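Local coordinates for antigen MTB48, Mycobacterial protein (Mycobacterium smegmatis, PDB 4WJ1) that is a substrate of the ESX-1 type VII secretion system and is probably involved in DNA conjugation, at least in the recipient strain, at residues A[55-69]-A[276-288]. Residues are numbered along the deposited sequence; the frame is centred on the assembly and turned at random.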
loop_
_atom_site.group_PDB
_atom_site.type_symbol
_atom_site.label_atom_id
_atom_site.label_comp_id
_atom_site.label_asym_id
_atom_site.label_seq_id
_atom_site.Cartn_x
_atom_site.Cartn_y
_atom_site.Cartn_z
ATOM N N LYS A 55 -1.516 -4.938 -5.282
ATOM C CA LYS A 55 -2.166 -3.711 -5.719
ATOM C C LYS A 55 -1.631 -2.538 -4.910
ATOM O O LYS A 55 -1.397 -1.459 -5.449
ATOM C CB LYS A 55 -3.688 -3.813 -5.586
ATOM C CG LYS A 55 -4.452 -2.507 -5.870
ATOM C CD LYS A 55 -4.560 -2.206 -7.359
ATOM C CE LYS A 55 -5.943 -1.659 -7.727
ATOM N NZ LYS A 55 -7.026 -2.696 -7.632
ATOM N N LEU A 56 -1.416 -2.761 -3.619
ATOM C CA LEU A 56 -0.903 -1.710 -2.762
ATOM C C LEU A 56 0.528 -1.371 -3.146
ATOM O O LEU A 56 0.878 -0.206 -3.269
ATOM C CB LEU A 56 -0.976 -2.119 -1.295
ATOM C CG LEU A 56 -2.358 -1.999 -0.660
ATOM C CD1 LEU A 56 -2.337 -2.562 0.742
ATOM C CD2 LEU A 56 -2.748 -0.554 -0.596
ATOM N N LYS A 57 1.353 -2.389 -3.351
ATOM C CA LYS A 57 2.744 -2.139 -3.696
ATOM C C LYS A 57 2.852 -1.362 -4.999
ATOM O O LYS A 57 3.658 -0.442 -5.098
ATOM C CB LYS A 57 3.531 -3.445 -3.782
ATOM C CG LYS A 57 3.766 -4.047 -2.409
ATOM C CD LYS A 57 4.655 -5.294 -2.456
ATOM C CE LYS A 57 4.758 -5.953 -1.094
ATOM N NZ LYS A 57 5.382 -7.319 -1.179
ATOM N N ALA A 58 2.036 -1.725 -5.986
ATOM C CA ALA A 58 2.057 -1.044 -7.274
ATOM C C ALA A 58 1.576 0.401 -7.117
ATOM O O ALA A 58 2.103 1.310 -7.748
ATOM C CB ALA A 58 1.209 -1.779 -8.277
ATOM N N THR A 59 0.588 0.590 -6.252
ATOM C CA THR A 59 0.015 1.900 -5.980
ATOM C C THR A 59 1.052 2.779 -5.300
ATOM O O THR A 59 1.187 3.957 -5.625
ATOM C CB THR A 59 -1.253 1.774 -5.107
ATOM O OG1 THR A 59 -2.250 1.042 -5.833
ATOM C CG2 THR A 59 -1.812 3.131 -4.725
ATOM N N PHE A 60 1.804 2.191 -4.374
ATOM C CA PHE A 60 2.846 2.920 -3.664
ATOM C C PHE A 60 3.894 3.382 -4.657
ATOM O O PHE A 60 4.450 4.462 -4.517
ATOM C CB PHE A 60 3.502 2.049 -2.588
ATOM C CG PHE A 60 2.559 1.573 -1.510
ATOM C CD1 PHE A 60 1.333 2.186 -1.311
ATOM C CD2 PHE A 60 2.914 0.511 -0.685
ATOM C CE1 PHE A 60 0.466 1.750 -0.318
ATOM C CE2 PHE A 60 2.061 0.069 0.312
ATOM C CZ PHE A 60 0.836 0.689 0.497
ATOM N N ALA A 61 4.181 2.550 -5.657
ATOM C CA ALA A 61 5.169 2.917 -6.672
ATOM C C ALA A 61 4.672 4.125 -7.482
ATOM O O ALA A 61 5.469 4.973 -7.884
ATOM C CB ALA A 61 5.469 1.752 -7.593
ATOM N N ALA A 62 3.367 4.191 -7.737
ATOM C CA ALA A 62 2.802 5.353 -8.417
ATOM C C ALA A 62 2.970 6.578 -7.522
ATOM O O ALA A 62 3.310 7.664 -7.997
ATOM C CB ALA A 62 1.349 5.128 -8.759
ATOM N N GLY A 63 2.775 6.374 -6.222
ATOM C CA GLY A 63 2.968 7.411 -5.227
ATOM C C GLY A 63 4.366 7.993 -5.280
ATOM O O GLY A 63 4.540 9.213 -5.318
ATOM N N ASP A 64 5.362 7.116 -5.302
ATOM C CA ASP A 64 6.755 7.527 -5.468
ATOM C C ASP A 64 6.945 8.434 -6.679
ATOM O O ASP A 64 7.678 9.411 -6.613
ATOM C CB ASP A 64 7.666 6.309 -5.610
ATOM C CG ASP A 64 7.770 5.486 -4.319
ATOM O OD1 ASP A 64 7.452 6.019 -3.234
ATOM O OD2 ASP A 64 8.201 4.312 -4.393
ATOM N N ARG A 65 6.273 8.105 -7.778
ATOM C CA ARG A 65 6.414 8.851 -9.007
ATOM C C ARG A 65 5.952 10.281 -8.757
ATOM O O ARG A 65 6.625 11.234 -9.124
ATOM C CB ARG A 65 5.609 8.199 -10.134
ATOM C CG ARG A 65 5.520 9.045 -11.392
ATOM C CD ARG A 65 6.904 9.470 -11.852
ATOM N NE ARG A 65 7.700 8.341 -12.333
ATOM C CZ ARG A 65 7.492 7.720 -13.490
ATOM N NH1 ARG A 65 6.511 8.108 -14.288
ATOM N NH2 ARG A 65 8.263 6.709 -13.851
ATOM N N GLU A 66 4.818 10.412 -8.080
ATOM C CA GLU A 66 4.269 11.707 -7.753
ATOM C C GLU A 66 5.180 12.564 -6.882
ATOM O O GLU A 66 5.265 13.779 -7.076
ATOM C CB GLU A 66 2.915 11.518 -7.098
ATOM C CG GLU A 66 1.902 10.952 -8.103
ATOM C CD GLU A 66 1.849 11.729 -9.453
ATOM O OE1 GLU A 66 2.166 12.953 -9.490
ATOM O OE2 GLU A 66 1.488 11.100 -10.484
ATOM N N GLY A 67 5.877 11.935 -5.947
ATOM C CA GLY A 67 6.781 12.667 -5.088
ATOM C C GLY A 67 7.870 13.256 -5.950
ATOM O O GLY A 67 8.242 14.419 -5.798
ATOM N N GLU A 68 8.351 12.450 -6.891
ATOM C CA GLU A 68 9.387 12.893 -7.813
ATOM C C GLU A 68 8.883 13.989 -8.744
ATOM O O GLU A 68 9.655 14.844 -9.151
ATOM C CB GLU A 68 9.902 11.713 -8.629
ATOM C CG GLU A 68 10.582 10.657 -7.778
ATOM C CD GLU A 68 10.685 9.329 -8.490
ATOM O OE1 GLU A 68 10.872 8.304 -7.796
ATOM O OE2 GLU A 68 10.576 9.322 -9.740
ATOM N N ARG A 69 7.595 13.954 -9.078
ATOM C CA ARG A 69 7.026 14.955 -9.968
ATOM C C ARG A 69 6.913 16.302 -9.261
ATOM O O ARG A 69 7.231 17.339 -9.843
ATOM C CB ARG A 69 5.664 14.507 -10.498
ATOM C CG ARG A 69 5.744 13.253 -11.344
ATOM C CD ARG A 69 4.424 12.913 -12.005
ATOM N NE ARG A 69 4.069 13.936 -12.975
ATOM C CZ ARG A 69 3.110 14.838 -12.795
ATOM N NH1 ARG A 69 2.390 14.833 -11.680
ATOM N NH2 ARG A 69 2.864 15.735 -13.740
ATOM N N GLN A 276 -12.403 -8.640 2.621
ATOM C CA GLN A 276 -12.815 -7.712 1.580
ATOM C C GLN A 276 -11.614 -7.161 0.820
ATOM O O GLN A 276 -10.514 -7.030 1.370
ATOM C CB GLN A 276 -13.653 -6.572 2.157
ATOM C CG GLN A 276 -13.407 -6.253 3.623
ATOM C CD GLN A 276 -14.411 -5.238 4.169
ATOM O OE1 GLN A 276 -15.613 -5.515 4.244
ATOM N NE2 GLN A 276 -13.919 -4.052 4.541
ATOM N N GLU A 277 -11.840 -6.874 -0.457
ATOM C CA GLU A 277 -10.829 -6.328 -1.350
ATOM C C GLU A 277 -10.334 -4.978 -0.847
ATOM O O GLU A 277 -11.114 -4.158 -0.373
ATOM C CB GLU A 277 -11.394 -6.192 -2.770
ATOM C CG GLU A 277 -10.368 -5.782 -3.817
ATOM C CD GLU A 277 -10.968 -5.595 -5.203
ATOM O OE1 GLU A 277 -12.171 -5.901 -5.393
ATOM O OE2 GLU A 277 -10.231 -5.133 -6.102
ATOM N N ILE A 278 -9.026 -4.772 -0.926
ATOM C CA ILE A 278 -8.421 -3.492 -0.611
ATOM C C ILE A 278 -8.295 -2.749 -1.922
ATOM O O ILE A 278 -7.562 -3.185 -2.814
ATOM C CB ILE A 278 -7.029 -3.641 0.042
ATOM C CG1 ILE A 278 -7.079 -4.612 1.224
ATOM C CG2 ILE A 278 -6.499 -2.297 0.489
ATOM C CD1 ILE A 278 -7.925 -4.111 2.371
ATOM N N ARG A 279 -9.027 -1.651 -2.064
ATOM C CA ARG A 279 -8.940 -0.880 -3.296
ATOM C C ARG A 279 -8.399 0.518 -3.049
ATOM O O ARG A 279 -9.163 1.447 -2.844
ATOM C CB ARG A 279 -10.303 -0.810 -3.972
ATOM C CG ARG A 279 -10.340 -1.567 -5.283
ATOM C CD ARG A 279 -11.711 -2.159 -5.535
ATOM N NE ARG A 279 -11.993 -2.258 -6.962
ATOM C CZ ARG A 279 -13.158 -2.651 -7.462
ATOM N NH1 ARG A 279 -14.145 -2.990 -6.643
ATOM N NH2 ARG A 279 -13.329 -2.715 -8.777
ATOM N N PRO A 280 -7.067 0.665 -3.040
ATOM C CA PRO A 280 -6.504 1.987 -2.772
ATOM C C PRO A 280 -6.640 2.895 -3.989
ATOM O O PRO A 280 -6.428 2.459 -5.125
ATOM C CB PRO A 280 -5.032 1.687 -2.474
ATOM C CG PRO A 280 -4.747 0.490 -3.348
ATOM C CD PRO A 280 -6.016 -0.342 -3.284
ATOM N N GLY A 281 -6.988 4.151 -3.756
ATOM C CA GLY A 281 -7.030 5.099 -4.848
ATOM C C GLY A 281 -5.631 5.492 -5.284
ATOM O O GLY A 281 -4.696 5.513 -4.479
ATOM N N LYS A 282 -5.492 5.796 -6.568
ATOM C CA LYS A 282 -4.250 6.320 -7.112
ATOM C C LYS A 282 -3.833 7.577 -6.349
ATOM O O LYS A 282 -4.670 8.242 -5.729
ATOM C CB LYS A 282 -4.425 6.634 -8.600
ATOM C CG LYS A 282 -5.236 7.895 -8.838
ATOM C CD LYS A 282 -5.627 8.098 -10.299
ATOM C CE LYS A 282 -6.308 9.463 -10.488
ATOM N NZ LYS A 282 -5.442 10.615 -10.011
ATOM N N PRO A 283 -2.541 7.916 -6.394
ATOM C CA PRO A 283 -2.080 9.163 -5.771
ATOM C C PRO A 283 -2.489 10.410 -6.563
ATOM O O PRO A 283 -2.852 10.316 -7.735
ATOM C CB PRO A 283 -0.564 9.001 -5.775
ATOM C CG PRO A 283 -0.303 8.181 -6.987
ATOM C CD PRO A 283 -1.434 7.172 -7.011
ATOM N N PRO A 284 -2.440 11.584 -5.923
ATOM C CA PRO A 284 -2.732 12.796 -6.694
ATOM C C PRO A 284 -1.548 13.139 -7.587
ATOM O O PRO A 284 -0.394 12.904 -7.210
ATOM C CB PRO A 284 -2.941 13.860 -5.617
ATOM C CG PRO A 284 -2.036 13.405 -4.506
ATOM C CD PRO A 284 -2.132 11.890 -4.514
ATOM N N SER A 285 -1.827 13.669 -8.769
ATOM C CA SER A 285 -0.759 14.068 -9.664
ATOM C C SER A 285 -0.763 15.580 -9.735
ATOM O O SER A 285 -1.782 16.176 -10.064
ATOM C CB SER A 285 -0.936 13.445 -11.054
ATOM O OG SER A 285 -0.985 12.026 -10.979
ATOM N N ILE A 286 0.359 16.206 -9.394
ATOM C CA ILE A 286 0.459 17.657 -9.518
ATOM C C ILE A 286 0.417 18.050 -10.987
ATOM O O ILE A 286 0.876 17.302 -11.856
ATOM C CB ILE A 286 1.750 18.200 -8.888
ATOM C CG1 ILE A 286 1.659 19.715 -8.727
ATOM C CG2 ILE A 286 2.953 17.815 -9.731
ATOM C CD1 ILE A 286 2.861 20.308 -8.129
ATOM N N GLY A 287 -0.140 19.218 -11.273
ATOM C CA GLY A 287 -0.213 19.683 -12.640
ATOM C C GLY A 287 0.999 20.494 -13.037
ATOM O O GLY A 287 1.915 20.005 -13.692
ATOM N N GLY A 288 1.007 21.744 -12.620
ATOM C CA GLY A 288 2.001 22.697 -13.055
ATOM C C GLY A 288 1.714 23.948 -12.259
ATOM O O GLY A 288 0.587 24.163 -11.825
#
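R69 grips the backbone carbonyl of I286 at one end of the contact. Its NH1 lies 2.9 Å from I286 O and its NH2 3.2 Å from the same oxygen. Both bonds run close to the guanidinium plane. NH1 meets a lone pair of I286 O in the carbonyl plane, while NH2 comes nearly in line with the C=O bond. NH1 also donates to E66 OE1 at 2.9 Å, on the syn lone pair, in a salt bridge one turn back. NE is taken by P117 O, so all three nitrogens have acceptors and the group is held against rotation.

E66 is shared in turn. S285 OG donates to E66 OE2 at 2.7 Å, from well above the carboxylate plane. Chi1 (-67°) sets E66 CG beside the P283 ring, and the bend at chi2 (-50°) turns the carboxylate toward S285.

Two prolines fill the apolar part. P283 rests on the helix backbone at A62 and G63, with its CG 3.7 Å from G63 N. P280 packs its CG 3.6 Å from L56 CD2 and beside K55 and T59. T59 OG1 donates to K55 O at 2.7 Å, within the helix, while G281 O accepts from W202 NE1 of helix 187-230. K55 NZ and E277 OE2 lie 4.3 Å apart, beyond a salt bridge, and may attract each other.

The extended loop after helix 248-272, on the PPE side, thus runs along helix 40-96 of the PE part. P280 and P283 supply much of the packing. The E66-R69 pair, its charges partly balanced internally, probably fixes the loop at S285 and I286.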